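Local coordinates for saposin-like protein (Necator americanus, PDB 3S63), which probably binds lipids and interacts with membranes, as other saposin-like proteins do, at residues I60-E63 against M64-S68; L50-M53 against K54-D58; K36-C39 against K40-F43; C10-A13 against L14-F18. All blocks are in the same frame, centred on the assembly; numbering follows the deposited sequence.

In the fold
Along the chain the order is contact 4, contact 3, contact 2, contact 1. Contact 4 lies on helix 3-20, about 5 Å from the chain centre; contact 3 closes helix 28-39; contacts 2 and 1 follow each other on helix 46-65, their centres about 14 Å apart. Contact 4 touches all three others: Leu14 meets Met53, Ile60 and Met64, while Thr16 and Val17 meet Glu38. Contacts 1 and 3 do not touch, lying about 21 Å apart between centres on opposite sides of the chain centre. The four are local contacts along or at the ends of three helices whose inner faces pack together, consistent with the compact helical bundle of a saposin-like, probably lipid-binding protein.

Contact 1: residues I60-E63 against M64-S68; sequences IFRE and MTDGS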
ATOM      1  N   ILE A  60       0.834  -7.582  -1.538  1.00 30.47           N
ATOM      2  CA  ILE A  60       0.316  -6.433  -2.283  1.00 29.45           C
ATOM      3  C   ILE A  60       0.218  -6.697  -3.787  1.00 29.73           C
ATOM      4  O   ILE A  60      -0.727  -6.273  -4.427  1.00 34.89           O
ATOM      5  CB  ILE A  60       1.157  -5.176  -2.036  1.00 28.74           C
ATOM      6  CG1 ILE A  60       1.240  -4.914  -0.543  1.00 27.39           C
ATOM      7  CG2 ILE A  60       0.556  -3.979  -2.748  1.00 27.06           C
ATOM      8  CD1 ILE A  60       2.375  -3.984  -0.163  1.00 36.48           C
ATOM      9  N   PHE A  61       1.191  -7.405  -4.347  1.00 27.20           N
ATOM     10  CA  PHE A  61       1.184  -7.720  -5.764  1.00 26.36           C
ATOM     11  C   PHE A  61       0.007  -8.607  -6.076  1.00 29.90           C
ATOM     12  O   PHE A  61      -0.779  -8.312  -6.970  1.00 33.98           O
ATOM     13  CB  PHE A  61       2.479  -8.413  -6.164  1.00 29.22           C
ATOM     14  CG  PHE A  61       2.532  -8.838  -7.610  1.00 29.51           C
ATOM     15  CD1 PHE A  61       2.771  -7.906  -8.620  1.00 32.04           C
ATOM     16  CD2 PHE A  61       2.393 -10.175  -7.960  1.00 29.48           C
ATOM     17  CE1 PHE A  61       2.844  -8.303  -9.968  1.00 30.48           C
ATOM     18  CE2 PHE A  61       2.473 -10.583  -9.299  1.00 32.05           C
ATOM     19  CZ  PHE A  61       2.694  -9.644 -10.304  1.00 31.01           C
ATOM     20  N   ARG A  62      -0.125  -9.693  -5.323  1.00 33.28           N
ATOM     21  CA  ARG A  62      -1.226 -10.632  -5.518  1.00 29.84           C
ATOM     22  C   ARG A  62      -2.583  -9.954  -5.443  1.00 31.86           C
ATOM     23  O   ARG A  62      -3.416 -10.157  -6.314  1.00 34.50           O
ATOM     24  CB  ARG A  62      -1.168 -11.739  -4.481  1.00 30.46           C
ATOM     25  CG  ARG A  62      -2.247 -12.775  -4.629  1.00 29.72           C
ATOM     26  CD  ARG A  62      -2.195 -13.732  -3.463  1.00 33.05           C
ATOM     27  NE  ARG A  62      -2.762 -13.133  -2.257  1.00 33.03           N
ATOM     28  CZ  ARG A  62      -2.651 -13.639  -1.034  1.00 30.05           C
ATOM     29  NH1 ARG A  62      -1.977 -14.760  -0.811  1.00 31.88           N
ATOM     30  NH2 ARG A  62      -3.212 -13.011  -0.028  1.00 30.00           N
ATOM     31  N   GLU A  63      -2.804  -9.147  -4.411  1.00 30.78           N
ATOM     32  CA  GLU A  63      -4.111  -8.524  -4.207  1.00 36.16           C
ATOM     33  C   GLU A  63      -4.436  -7.486  -5.271  1.00 36.00           C
ATOM     34  O   GLU A  63      -5.592  -7.294  -5.641  1.00 40.16           O
ATOM     35  CB  GLU A  63      -4.194  -7.870  -2.828  1.00 33.82           C
ATOM     36  CG  GLU A  63      -4.077  -8.838  -1.689  1.00 32.73           C
ATOM     37  CD  GLU A  63      -5.214  -9.821  -1.652  1.00 37.20           C
ATOM     38  OE1 GLU A  63      -6.373  -9.371  -1.684  1.00 39.78           O
ATOM     39  OE2 GLU A  63      -4.949 -11.038  -1.592  1.00 38.01           O
ATOM     40  N   MET A  64      -3.408  -6.805  -5.745  1.00 33.25           N
ATOM     41  CA  MET A  64      -3.585  -5.773  -6.743  1.00 31.63           C
ATOM     42  C   MET A  64      -3.956  -6.368  -8.092  1.00 35.01           C
ATOM     43  O   MET A  64      -4.787  -5.810  -8.801  1.00 41.23           O
ATOM     44  CB  MET A  64      -2.312  -4.947  -6.872  1.00 30.08           C
ATOM     45  CG  MET A  64      -2.293  -3.690  -6.045  1.00 28.09           C
ATOM     46  SD  MET A  64      -0.853  -2.651  -6.427  1.00 29.98           S
ATOM     47  CE  MET A  64      -0.895  -1.549  -5.015  1.00 26.17           C
ATOM     48  N   THR A  65      -3.343  -7.499  -8.439  1.00 37.02           N
ATOM     49  CA  THR A  65      -3.489  -8.092  -9.770  1.00 39.91           C
ATOM     50  C   THR A  65      -4.685  -9.054  -9.914  1.00 43.99           C
ATOM     51  O   THR A  65      -4.991  -9.530 -11.020  1.00 44.27           O
ATOM     52  CB  THR A  65      -2.193  -8.814 -10.206  1.00 34.03           C
ATOM     53  OG1 THR A  65      -1.870  -9.839  -9.265  1.00 35.92           O
ATOM     54  CG2 THR A  65      -1.057  -7.846 -10.282  1.00 38.51           C
ATOM     55  N   ASP A  66      -5.344  -9.333  -8.790  1.00 39.57           N
ATOM     56  CA  ASP A  66      -6.533 -10.181  -8.734  1.00 34.17           C
ATOM     57  C   ASP A  66      -7.771  -9.420  -9.203  1.00 39.87           C
ATOM     58  O   ASP A  66      -8.760 -10.023  -9.580  1.00 49.56           O
ATOM     59  CB  ASP A  66      -6.762 -10.679  -7.301  1.00 37.82           C
ATOM     60  CG  ASP A  66      -6.074 -12.007  -7.013  1.00 36.32           C
ATOM     61  OD1 ASP A  66      -6.359 -12.623  -5.968  1.00 35.56           O
ATOM     62  OD2 ASP A  66      -5.257 -12.451  -7.833  1.00 39.85           O
ATOM     63  N   GLY A  67      -7.728  -8.095  -9.164  1.00 49.37           N
ATOM     64  CA  GLY A  67      -8.850  -7.301  -9.626  1.00 51.28           C
ATOM     65  C   GLY A  67      -9.743  -6.839  -8.492  1.00 51.94           C
ATOM     66  O   GLY A  67     -10.465  -5.843  -8.602  1.00 54.36           O
ATOM     67  N   SER A  68      -9.704  -7.571  -7.392  1.00 61.29           N
ATOM     68  CA  SER A  68     -10.392  -7.132  -6.187  1.00 72.81           C
ATOM     69  C   SER A  68     -10.155  -5.644  -5.976  1.00 66.65           C
ATOM     70  O   SER A  68     -11.079  -4.841  -5.869  1.00 70.42           O
ATOM     71  CB  SER A  68      -9.862  -7.910  -4.967  1.00 77.29           C
ATOM     72  OG  SER A  68      -8.434  -7.965  -4.953  1.00 63.32           O
TER
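The ring of Phe61 carries the methyl of Thr65 over one face: CG2 of Thr65 lies 4.2 Å from the centroid of the Phe61 ring and 18° off its normal, a CH-pi contact displaced toward the rim on the CE1 side. The other flat group, the guanidinium of Arg62, is met at its edge and in its plane by Glu63, whose OE2 takes both NE and NH2 of Arg62 at 3.1 Å each. This side-on salt bridge ends on one oxygen, and NE meets its anti lone pair. Asp66 stands nearby without joining it.

Thr65 is fixed from a second direction. Its OG1, set between the backbone N and the carbonyl carbon (chi1 59°), donates to Phe61 O at 3.0 Å, and Thr65 N reaches the same oxygen. Two bonds of one residue therefore grip one carbonyl, and the hydroxyl bond and the ring contact together set the rotation of the threonine. Round the helix from this pair, the side chains of Ile60 and Met64 run side by side, CG2 of Ile60 being 3.6 Å from CE of Met64. The backbone leaves helical angles at Gly67, which has positive phi. Phe61 and Met64 face Leu31 of helix 28-39, while on helix 3-20 Ile60 meets Leu14 and Met64 meets Phe18.

Contact 2: residues L50-M53 against K54-D58; sequences LLLM and KVNSD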
ATOM      1  N   LEU A  50       8.529   1.986   3.577  1.00 34.05           N
ATOM      2  CA  LEU A  50       9.549   1.260   2.829  1.00 32.00           C
ATOM      3  C   LEU A  50       9.740  -0.173   3.304  1.00 31.84           C
ATOM      4  O   LEU A  50       9.950  -1.077   2.494  1.00 32.86           O
ATOM      5  CB  LEU A  50      10.878   2.033   2.871  1.00 29.90           C
ATOM      6  CG  LEU A  50      10.975   3.269   1.965  1.00 29.23           C
ATOM      7  CD1 LEU A  50      12.165   4.113   2.332  1.00 32.36           C
ATOM      8  CD2 LEU A  50      11.038   2.878   0.482  1.00 27.86           C
ATOM      9  N   LEU A  51       9.673  -0.372   4.617  1.00 36.47           N
ATOM     10  CA  LEU A  51       9.804  -1.698   5.212  1.00 33.92           C
ATOM     11  C   LEU A  51       8.544  -2.507   5.028  1.00 33.34           C
ATOM     12  O   LEU A  51       8.590  -3.736   4.956  1.00 34.73           O
ATOM     13  CB  LEU A  51      10.110  -1.584   6.705  1.00 36.42           C
ATOM     14  CG  LEU A  51      11.533  -1.128   7.010  1.00 40.86           C
ATOM     15  CD1 LEU A  51      11.578  -0.327   8.287  1.00 38.80           C
ATOM     16  CD2 LEU A  51      12.466  -2.325   7.067  1.00 43.68           C
ATOM     17  N   LEU A  52       7.417  -1.807   4.979  1.00 27.22           N
ATOM     18  CA  LEU A  52       6.124  -2.445   4.804  1.00 26.85           C
ATOM     19  C   LEU A  52       6.053  -3.062   3.423  1.00 30.51           C
ATOM     20  O   LEU A  52       5.687  -4.233   3.276  1.00 28.30           O
ATOM     21  CB  LEU A  52       5.014  -1.421   4.938  1.00 30.86           C
ATOM     22  CG  LEU A  52       3.793  -1.770   5.779  1.00 30.32           C
ATOM     23  CD1 LEU A  52       2.627  -0.962   5.240  1.00 29.04           C
ATOM     24  CD2 LEU A  52       3.511  -3.267   5.744  1.00 25.68           C
ATOM     25  N   MET A  53       6.399  -2.269   2.409  1.00 27.31           N
ATOM     26  CA  MET A  53       6.369  -2.757   1.035  1.00 30.95           C
ATOM     27  C   MET A  53       7.425  -3.848   0.854  1.00 31.16           C
ATOM     28  O   MET A  53       7.230  -4.786   0.081  1.00 31.12           O
ATOM     29  CB  MET A  53       6.580  -1.621   0.014  1.00 31.12           C
ATOM     30  CG  MET A  53       5.719  -0.382   0.243  1.00 30.28           C
ATOM     31  SD  MET A  53       3.979  -0.778   0.364  1.00 37.98           S
ATOM     32  CE  MET A  53       3.260   0.702   1.071  1.00 27.12           C
ATOM     33  N   LYS A  54       8.543  -3.732   1.567  1.00 30.24           N
ATOM     34  CA  LYS A  54       9.615  -4.702   1.406  1.00 30.04           C
ATOM     35  C   LYS A  54       9.139  -6.069   1.843  1.00 34.37           C
ATOM     36  O   LYS A  54       9.271  -7.044   1.113  1.00 41.05           O
ATOM     37  CB  LYS A  54      10.853  -4.316   2.203  1.00 32.48           C
ATOM     38  CG  LYS A  54      11.998  -5.294   1.995  1.00 37.22           C
ATOM     39  CD  LYS A  54      13.093  -5.191   3.066  1.00 47.30           C
ATOM     40  CE  LYS A  54      12.697  -5.880   4.362  1.00 42.89           C
ATOM     41  NZ  LYS A  54      13.895  -6.264   5.161  1.00 51.75           N
ATOM     42  N   VAL A  55       8.579  -6.133   3.043  1.00 29.96           N
ATOM     43  CA  VAL A  55       8.154  -7.395   3.613  1.00 30.07           C
ATOM     44  C   VAL A  55       6.959  -7.965   2.858  1.00 33.82           C
ATOM     45  O   VAL A  55       6.896  -9.170   2.613  1.00 35.05           O
ATOM     46  CB  VAL A  55       7.766  -7.226   5.094  1.00 33.27           C
ATOM     47  CG1 VAL A  55       7.335  -8.555   5.686  1.00 31.07           C
ATOM     48  CG2 VAL A  55       8.922  -6.654   5.874  1.00 31.59           C
ATOM     49  N   ASN A  56       6.026  -7.094   2.477  1.00 32.57           N
ATOM     50  CA  ASN A  56       4.725  -7.537   1.979  1.00 30.53           C
ATOM     51  C   ASN A  56       4.444  -7.341   0.507  1.00 29.86           C
ATOM     52  O   ASN A  56       3.279  -7.373   0.114  1.00 31.80           O
ATOM     53  CB  ASN A  56       3.597  -6.853   2.756  1.00 30.95           C
ATOM     54  CG  ASN A  56       3.597  -7.224   4.202  1.00 32.18           C
ATOM     55  OD1 ASN A  56       3.202  -8.334   4.561  1.00 34.72           O
ATOM     56  ND2 ASN A  56       4.046  -6.307   5.054  1.00 29.70           N
ATOM     57  N   SER A  57       5.474  -7.127  -0.307  1.00 33.63           N
ATOM     58  CA  SER A  57       5.241  -6.804  -1.720  1.00 29.68           C
ATOM     59  C   SER A  57       4.538  -7.939  -2.457  1.00 30.13           C
ATOM     60  O   SER A  57       3.818  -7.694  -3.411  1.00 33.26           O
ATOM     61  CB  SER A  57       6.529  -6.369  -2.448  1.00 28.69           C
ATOM     62  OG  SER A  57       7.466  -7.424  -2.632  1.00 29.66           O
ATOM     63  N   ASP A  58       4.746  -9.174  -2.006  1.00 29.83           N
ATOM     64  CA  ASP A  58       4.094 -10.330  -2.611  1.00 26.44           C
ATOM     65  C   ASP A  58       2.600 -10.321  -2.339  1.00 28.48           C
ATOM     66  O   ASP A  58       1.802 -10.580  -3.229  1.00 31.65           O
ATOM     67  CB  ASP A  58       4.737 -11.647  -2.153  1.00 30.41           C
ATOM     68  CG  ASP A  58       4.771 -11.812  -0.619  1.00 35.02           C
ATOM     69  OD1 ASP A  58       4.361 -10.897   0.128  1.00 31.08           O
ATOM     70  OD2 ASP A  58       5.226 -12.880  -0.159  1.00 32.15           O
TER
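This is a local contact along a single helix, Leu52 with Asn56 and their neighbours one turn apart, in the middle of helix 46-65. In the disulfide-linked helical bundle of the saposin fold this stretch turns one side inward: Met53 packs on Leu35 of helix 28-39, and Leu52 meets Tyr45, Met78 and Glu80. Lys54 and Val55, by contrast, are exposed.

The backbone evidence is uneven. Val55 N donates to Leu51 O at 3.1 Å with a nearly straight N-H...O angle of 165°. Lys54 N also donates to Leu50 O at 3.1 Å, but at a less straight 139°. Two residues on from the Leu51-Val55 bond, Met53 O and Ser57 N come within 3.0 Å, yet the angle is too poor for a hydrogen bond. This coincides with Asn56, whose psi departs from the helical value and turns the following peptide. The Ser57 side chain has its own partner: OG is hydrogen-bonded to NE of Arg28 on helix 28-39, so that the irregular turn is tied to the neighbouring helix.

The Asn56 side chain adds a second bond to the preceding turn. With CG anti to the carbonyl carbon (chi1 -64°), the amide folds back over that turn and crosses the Leu52 side chain at a slant. Leu52 O accepts two bonds from this one residue: Asn56 N at 3.0 Å, and Asn56 ND2 at 3.2 Å, in the carbonyl plane and on a lone pair.

Contact 3: residues K36-C39 against K40-F43; sequences KHEC and KRHF
Cys39 and His42 bracket a type I beta turn at the point where helix 28-39 runs out and the loop toward helix 46-65 begins. The turn is closed by a weak hydrogen bond from His42 N to Cys39 O at 3.3 Å. Within it the helical pattern gives way: Lys40 N divides weakly between Lys36 O and His37 O, both at 3.3 Å, whereas Arg41 N bonds to Glu38 O, three residues back. ND1 of His42 approaches the same Glu38 O at 3.2 Å, a further weak bond.

The location is typical of the saposin fold, in which a disulfide joins the second and third helices: Cys39 is bonded to Cys49, and its side chain also packs on Leu50 and Met53 of helix 46-65. The side chain of Glu38 lies on Ala13, Thr16 and Val17 of helix 3-20.

Over the turn, the carboxylate of Glu38 meets Arg41. The Glu38 chain starts opposite its backbone N (chi1 165°) and bends at chi2, while Arg41 bends at chi3, bringing the NH1 edge of the guanidinium to the carboxylate. The pair forms a salt bridge, but its exact geometry is doubtful because OE2 is modelled too close to the His42 ring. CB of Arg41 lies over one face of that ring, near its rim. On the exposed side Lys40 is extended beyond CG, and its aliphatic chain passes alongside Lys36 O.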
ATOM      1  N   LYS A  36       8.146   1.902  -3.651  1.00 36.25           N
ATOM      2  CA  LYS A  36       9.263   2.667  -3.066  1.00 37.26           C
ATOM      3  C   LYS A  36       9.211   4.168  -3.386  1.00 38.69           C
ATOM      4  O   LYS A  36       9.347   4.998  -2.484  1.00 40.90           O
ATOM      5  CB  LYS A  36      10.619   2.070  -3.478  1.00 34.57           C
ATOM      6  CG  LYS A  36      10.914   0.733  -2.812  1.00 36.18           C
ATOM      7  CD  LYS A  36      12.076  -0.037  -3.440  1.00 37.50           C
ATOM      8  CE  LYS A  36      13.435   0.609  -3.184  1.00 50.46           C
ATOM      9  NZ  LYS A  36      14.562  -0.345  -3.460  1.00 54.61           N
ATOM     10  N   HIS A  37       9.007   4.512  -4.659  1.00 33.47           N
ATOM     11  CA  HIS A  37       8.887   5.912  -5.077  1.00 32.81           C
ATOM     12  C   HIS A  37       7.733   6.598  -4.354  1.00 34.95           C
ATOM     13  O   HIS A  37       7.827   7.754  -3.953  1.00 39.44           O
ATOM     14  CB  HIS A  37       8.707   6.013  -6.606  1.00 37.44           C
ATOM     15  CG  HIS A  37       8.381   7.398  -7.092  1.00 44.69           C
ATOM     16  ND1 HIS A  37       7.108   7.930  -7.044  1.00 47.08           N
ATOM     17  CD2 HIS A  37       9.167   8.362  -7.631  1.00 40.82           C
ATOM     18  CE1 HIS A  37       7.123   9.163  -7.523  1.00 38.65           C
ATOM     19  NE2 HIS A  37       8.361   9.448  -7.887  1.00 39.84           N
ATOM     20  N   GLU A  38       6.638   5.874  -4.181  1.00 30.42           N
ATOM     21  CA  GLU A  38       5.461   6.448  -3.569  1.00 33.42           C
ATOM     22  C   GLU A  38       5.654   6.624  -2.063  1.00 38.02           C
ATOM     23  O   GLU A  38       5.100   7.550  -1.461  1.00 39.86           O
ATOM     24  CB  GLU A  38       4.232   5.593  -3.885  1.00 30.13           C
ATOM     25  CG  GLU A  38       3.028   5.899  -3.024  1.00 32.25           C
ATOM     26  CD  GLU A  38       2.461   7.289  -3.242  1.00 35.15           C
ATOM     27  OE1 GLU A  38       2.581   7.823  -4.362  1.00 38.05           O
ATOM     28  OE2 GLU A  38       1.873   7.845  -2.294  1.00 34.98           O
ATOM     29  N   CYS A  39       6.446   5.743  -1.456  1.00 43.87           N
ATOM     30  CA  CYS A  39       6.801   5.876  -0.034  1.00 41.86           C
ATOM     31  C   CYS A  39       7.512   7.185   0.258  1.00 41.15           C
ATOM     32  O   CYS A  39       7.302   7.801   1.305  1.00 37.34           O
ATOM     33  CB  CYS A  39       7.701   4.730   0.408  1.00 35.40           C
ATOM     34  SG  CYS A  39       6.821   3.210   0.647  1.00 33.99           S
ATOM     35  N   LYS A  40       8.347   7.604  -0.685  1.00 39.41           N
ATOM     36  CA  LYS A  40       9.179   8.786  -0.512  1.00 39.97           C
ATOM     37  C   LYS A  40       8.450  10.110  -0.738  1.00 40.09           C
ATOM     38  O   LYS A  40       9.047  11.158  -0.586  1.00 46.33           O
ATOM     39  CB  LYS A  40      10.419   8.688  -1.403  1.00 37.97           C
ATOM     40  CG  LYS A  40      11.188   7.391  -1.188  1.00 38.60           C
ATOM     41  CD  LYS A  40      12.371   7.237  -2.119  1.00 40.12           C
ATOM     42  CE  LYS A  40      12.925   5.808  -2.053  1.00 43.30           C
ATOM     43  NZ  LYS A  40      14.053   5.580  -3.012  1.00 39.65           N
ATOM     44  N   ARG A  41       7.169  10.070  -1.087  1.00 51.54           N
ATOM     45  CA  ARG A  41       6.371  11.291  -1.164  1.00 49.51           C
ATOM     46  C   ARG A  41       5.875  11.725   0.221  1.00 56.06           C
ATOM     47  O   ARG A  41       5.316  12.807   0.368  1.00 62.74           O
ATOM     48  CB  ARG A  41       5.160  11.105  -2.093  1.00 54.65           C
ATOM     49  CG  ARG A  41       5.466  11.066  -3.601  1.00 59.62           C
ATOM     50  CD  ARG A  41       4.166  10.916  -4.453  1.00 64.48           C
ATOM     51  NE  ARG A  41       3.080  11.803  -4.015  1.00 69.87           N
ATOM     52  CZ  ARG A  41       1.988  11.410  -3.352  1.00 73.59           C
ATOM     53  NH1 ARG A  41       1.800  10.130  -3.060  1.00 66.39           N
ATOM     54  NH2 ARG A  41       1.065  12.296  -2.986  1.00 69.20           N
ATOM     55  N   HIS A  42       6.060  10.880   1.232  1.00 52.31           N
ATOM     56  CA  HIS A  42       5.531  11.160   2.571  1.00 54.19           C
ATOM     57  C   HIS A  42       6.621  11.218   3.645  1.00 54.58           C
ATOM     58  O   HIS A  42       7.089  10.178   4.119  1.00 55.41           O
ATOM     59  CB  HIS A  42       4.489  10.109   2.967  1.00 49.01           C
ATOM     60  CG  HIS A  42       3.443   9.867   1.927  1.00 55.30           C
ATOM     61  ND1 HIS A  42       3.581   8.917   0.937  1.00 58.69           N
ATOM     62  CD2 HIS A  42       2.234  10.447   1.724  1.00 57.52           C
ATOM     63  CE1 HIS A  42       2.504   8.922   0.169  1.00 53.34           C
ATOM     64  NE2 HIS A  42       1.672   9.841   0.625  1.00 54.18           N
ATOM     65  N   PHE A  43       6.996  12.429   4.048  1.00 58.03           N
ATOM     66  CA  PHE A  43       8.127  12.634   4.959  1.00 58.53           C
ATOM     67  C   PHE A  43       8.118  11.688   6.157  1.00 56.46           C
ATOM     68  O   PHE A  43       9.068  10.936   6.371  1.00 59.48           O
ATOM     69  CB  PHE A  43       8.193  14.096   5.431  1.00 56.40           C
TER

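Contact 4: residues C10-A13 against L14-F18; sequences CQIA and LRTVF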
ATOM      1  N   CYS A  10      -1.474   3.893   4.604  1.00 31.58           N
ATOM      2  CA  CYS A  10      -1.368   2.620   3.924  1.00 32.19           C
ATOM      3  C   CYS A  10      -2.250   2.682   2.684  1.00 35.40           C
ATOM      4  O   CYS A  10      -1.840   2.289   1.597  1.00 32.06           O
ATOM      5  CB  CYS A  10      -1.823   1.482   4.836  1.00 29.77           C
ATOM      6  SG  CYS A  10      -1.517  -0.166   4.154  1.00 30.81           S
ATOM      7  N   GLN A  11      -3.461   3.198   2.871  1.00 34.40           N
ATOM      8  CA  GLN A  11      -4.480   3.213   1.838  1.00 36.17           C
ATOM      9  C   GLN A  11      -4.132   4.151   0.684  1.00 36.62           C
ATOM     10  O   GLN A  11      -4.200   3.771  -0.478  1.00 41.43           O
ATOM     11  CB  GLN A  11      -5.825   3.617   2.443  1.00 35.11           C
ATOM     12  CG  GLN A  11      -6.395   2.613   3.397  1.00 36.90           C
ATOM     13  CD  GLN A  11      -7.795   2.973   3.833  1.00 47.66           C
ATOM     14  OE1 GLN A  11      -8.765   2.647   3.155  1.00 58.30           O
ATOM     15  NE2 GLN A  11      -7.911   3.649   4.970  1.00 46.29           N
ATOM     16  N   ILE A  12      -3.788   5.385   1.017  1.00 31.23           N
ATOM     17  CA  ILE A  12      -3.362   6.363   0.041  1.00 35.28           C
ATOM     18  C   ILE A  12      -2.224   5.836  -0.835  1.00 35.55           C
ATOM     19  O   ILE A  12      -2.222   6.023  -2.047  1.00 37.03           O
ATOM     20  CB  ILE A  12      -2.903   7.636   0.762  1.00 37.04           C
ATOM     21  CG1 ILE A  12      -4.060   8.198   1.596  1.00 37.65           C
ATOM     22  CG2 ILE A  12      -2.382   8.658  -0.223  1.00 29.39           C
ATOM     23  CD1 ILE A  12      -3.657   9.371   2.474  1.00 45.96           C
ATOM     24  N   ALA A  13      -1.252   5.184  -0.209  1.00 30.32           N
ATOM     25  CA  ALA A  13      -0.073   4.714  -0.909  1.00 26.41           C
ATOM     26  C   ALA A  13      -0.410   3.608  -1.884  1.00 28.89           C
ATOM     27  O   ALA A  13       0.042   3.623  -3.020  1.00 32.28           O
ATOM     28  CB  ALA A  13       0.988   4.247   0.081  1.00 23.40           C
ATOM     29  N   LEU A  14      -1.194   2.638  -1.443  1.00 35.43           N
ATOM     30  CA  LEU A  14      -1.507   1.485  -2.279  1.00 34.75           C
ATOM     31  C   LEU A  14      -2.451   1.850  -3.414  1.00 38.24           C
ATOM     32  O   LEU A  14      -2.435   1.237  -4.482  1.00 39.49           O
ATOM     33  CB  LEU A  14      -2.140   0.377  -1.441  1.00 34.35           C
ATOM     34  CG  LEU A  14      -1.236  -0.283  -0.416  1.00 35.26           C
ATOM     35  CD1 LEU A  14      -1.825  -1.606  -0.032  1.00 32.44           C
ATOM     36  CD2 LEU A  14       0.147  -0.464  -1.001  1.00 34.20           C
ATOM     37  N   ARG A  15      -3.294   2.843  -3.167  1.00 40.50           N
ATOM     38  CA  ARG A  15      -4.313   3.243  -4.121  1.00 36.54           C
ATOM     39  C   ARG A  15      -3.685   4.072  -5.218  1.00 36.10           C
ATOM     40  O   ARG A  15      -4.016   3.928  -6.391  1.00 35.31           O
ATOM     41  CB  ARG A  15      -5.374   4.061  -3.401  1.00 40.65           C
ATOM     42  CG  ARG A  15      -6.449   4.614  -4.293  1.00 45.89           C
ATOM     43  CD  ARG A  15      -6.541   6.115  -4.110  1.00 49.81           C
ATOM     44  NE  ARG A  15      -7.516   6.497  -3.096  1.00 62.08           N
ATOM     45  CZ  ARG A  15      -7.344   7.500  -2.240  1.00 67.49           C
ATOM     46  NH1 ARG A  15      -6.218   8.210  -2.262  1.00 57.57           N
ATOM     47  NH2 ARG A  15      -8.294   7.786  -1.358  1.00 75.38           N
ATOM     48  N   THR A  16      -2.773   4.946  -4.809  1.00 33.11           N
ATOM     49  CA  THR A  16      -2.046   5.814  -5.718  1.00 33.34           C
ATOM     50  C   THR A  16      -1.179   4.999  -6.680  1.00 35.35           C
ATOM     51  O   THR A  16      -1.176   5.253  -7.877  1.00 33.76           O
ATOM     52  CB  THR A  16      -1.198   6.835  -4.933  1.00 34.95           C
ATOM     53  OG1 THR A  16      -2.065   7.767  -4.274  1.00 39.76           O
ATOM     54  CG2 THR A  16      -0.297   7.610  -5.853  1.00 34.12           C
ATOM     55  N   VAL A  17      -0.463   4.009  -6.157  1.00 35.31           N
ATOM     56  CA  VAL A  17       0.355   3.133  -6.991  1.00 29.12           C
ATOM     57  C   VAL A  17      -0.506   2.234  -7.889  1.00 33.83           C
ATOM     58  O   VAL A  17      -0.133   1.949  -9.028  1.00 36.02           O
ATOM     59  CB  VAL A  17       1.310   2.261  -6.150  1.00 27.57           C
ATOM     60  CG1 VAL A  17       1.928   1.153  -7.008  1.00 23.18           C
ATOM     61  CG2 VAL A  17       2.380   3.129  -5.466  1.00 24.02           C
ATOM     62  N   PHE A  18      -1.655   1.790  -7.390  1.00 32.85           N
ATOM     63  CA  PHE A  18      -2.545   0.959  -8.199  1.00 33.33           C
ATOM     64  C   PHE A  18      -3.139   1.783  -9.331  1.00 35.98           C
ATOM     65  O   PHE A  18      -3.297   1.300 -10.449  1.00 36.52           O
ATOM     66  CB  PHE A  18      -3.664   0.382  -7.347  1.00 28.53           C
ATOM     67  CG  PHE A  18      -4.612  -0.528  -8.094  1.00 32.76           C
ATOM     68  CD1 PHE A  18      -4.350  -1.886  -8.212  1.00 34.87           C
ATOM     69  CD2 PHE A  18      -5.793  -0.039  -8.638  1.00 38.45           C
ATOM     70  CE1 PHE A  18      -5.241  -2.742  -8.872  1.00 32.45           C
ATOM     71  CE2 PHE A  18      -6.684  -0.886  -9.305  1.00 31.08           C
ATOM     72  CZ  PHE A  18      -6.401  -2.234  -9.421  1.00 31.97           C
TER
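Leu14, Cys10 and Ala13 make up the tightly packed side of this helical turn, while Ile12, Arg15 and Thr16 form its looser, more exposed side. On the packed side all three residues are buried, and Leu14 N donates to Cys10 O at 3.1 Å with an angle of 159°. The side chains touch more lightly, SG of Cys10 being 4.4 Å from CD1 of Leu14. Leu14 is buried against three helices, meeting Leu35 on helix 28-39, Met53 and Ile60 on helix 46-65, and Val74 and Cys75 on helix 71-77.

That arrangement reflects the saposin fold, in which disulfides tie the first helix to the C-terminal part of the domain: Cys10 is bonded to Cys75 of helix 71-77, so the Leu14 turn is placed beside a covalent link. From Ala13 the buried side continues to Val17, whose N bonds to Ala13 O at 3.2 Å with an angle of 165°; the Val17 side chain reaches Leu31 and Glu38 of helix 28-39.

On the more open side Thr16, partly covered by Glu38 of helix 28-39, turns its hydroxyl back along the helix. Its OG1, anti to the carbonyl carbon (chi1 -69°), donates to Ile12 O at 2.8 Å, while Thr16 N donates to that oxygen at 3.0 Å from the opposite face of the carbonyl plane. Ile12 O is thus gripped from both faces by one residue, and the Ile12 and Thr16 side chains lie alongside, pointing the same way. Within this turn the Arg15 side chain makes only loose contact: its chain bends at chi2 and chi3, NH1 lies 4.1 Å from CA of Ile12, and its other neighbours include Pro71 and Leu88.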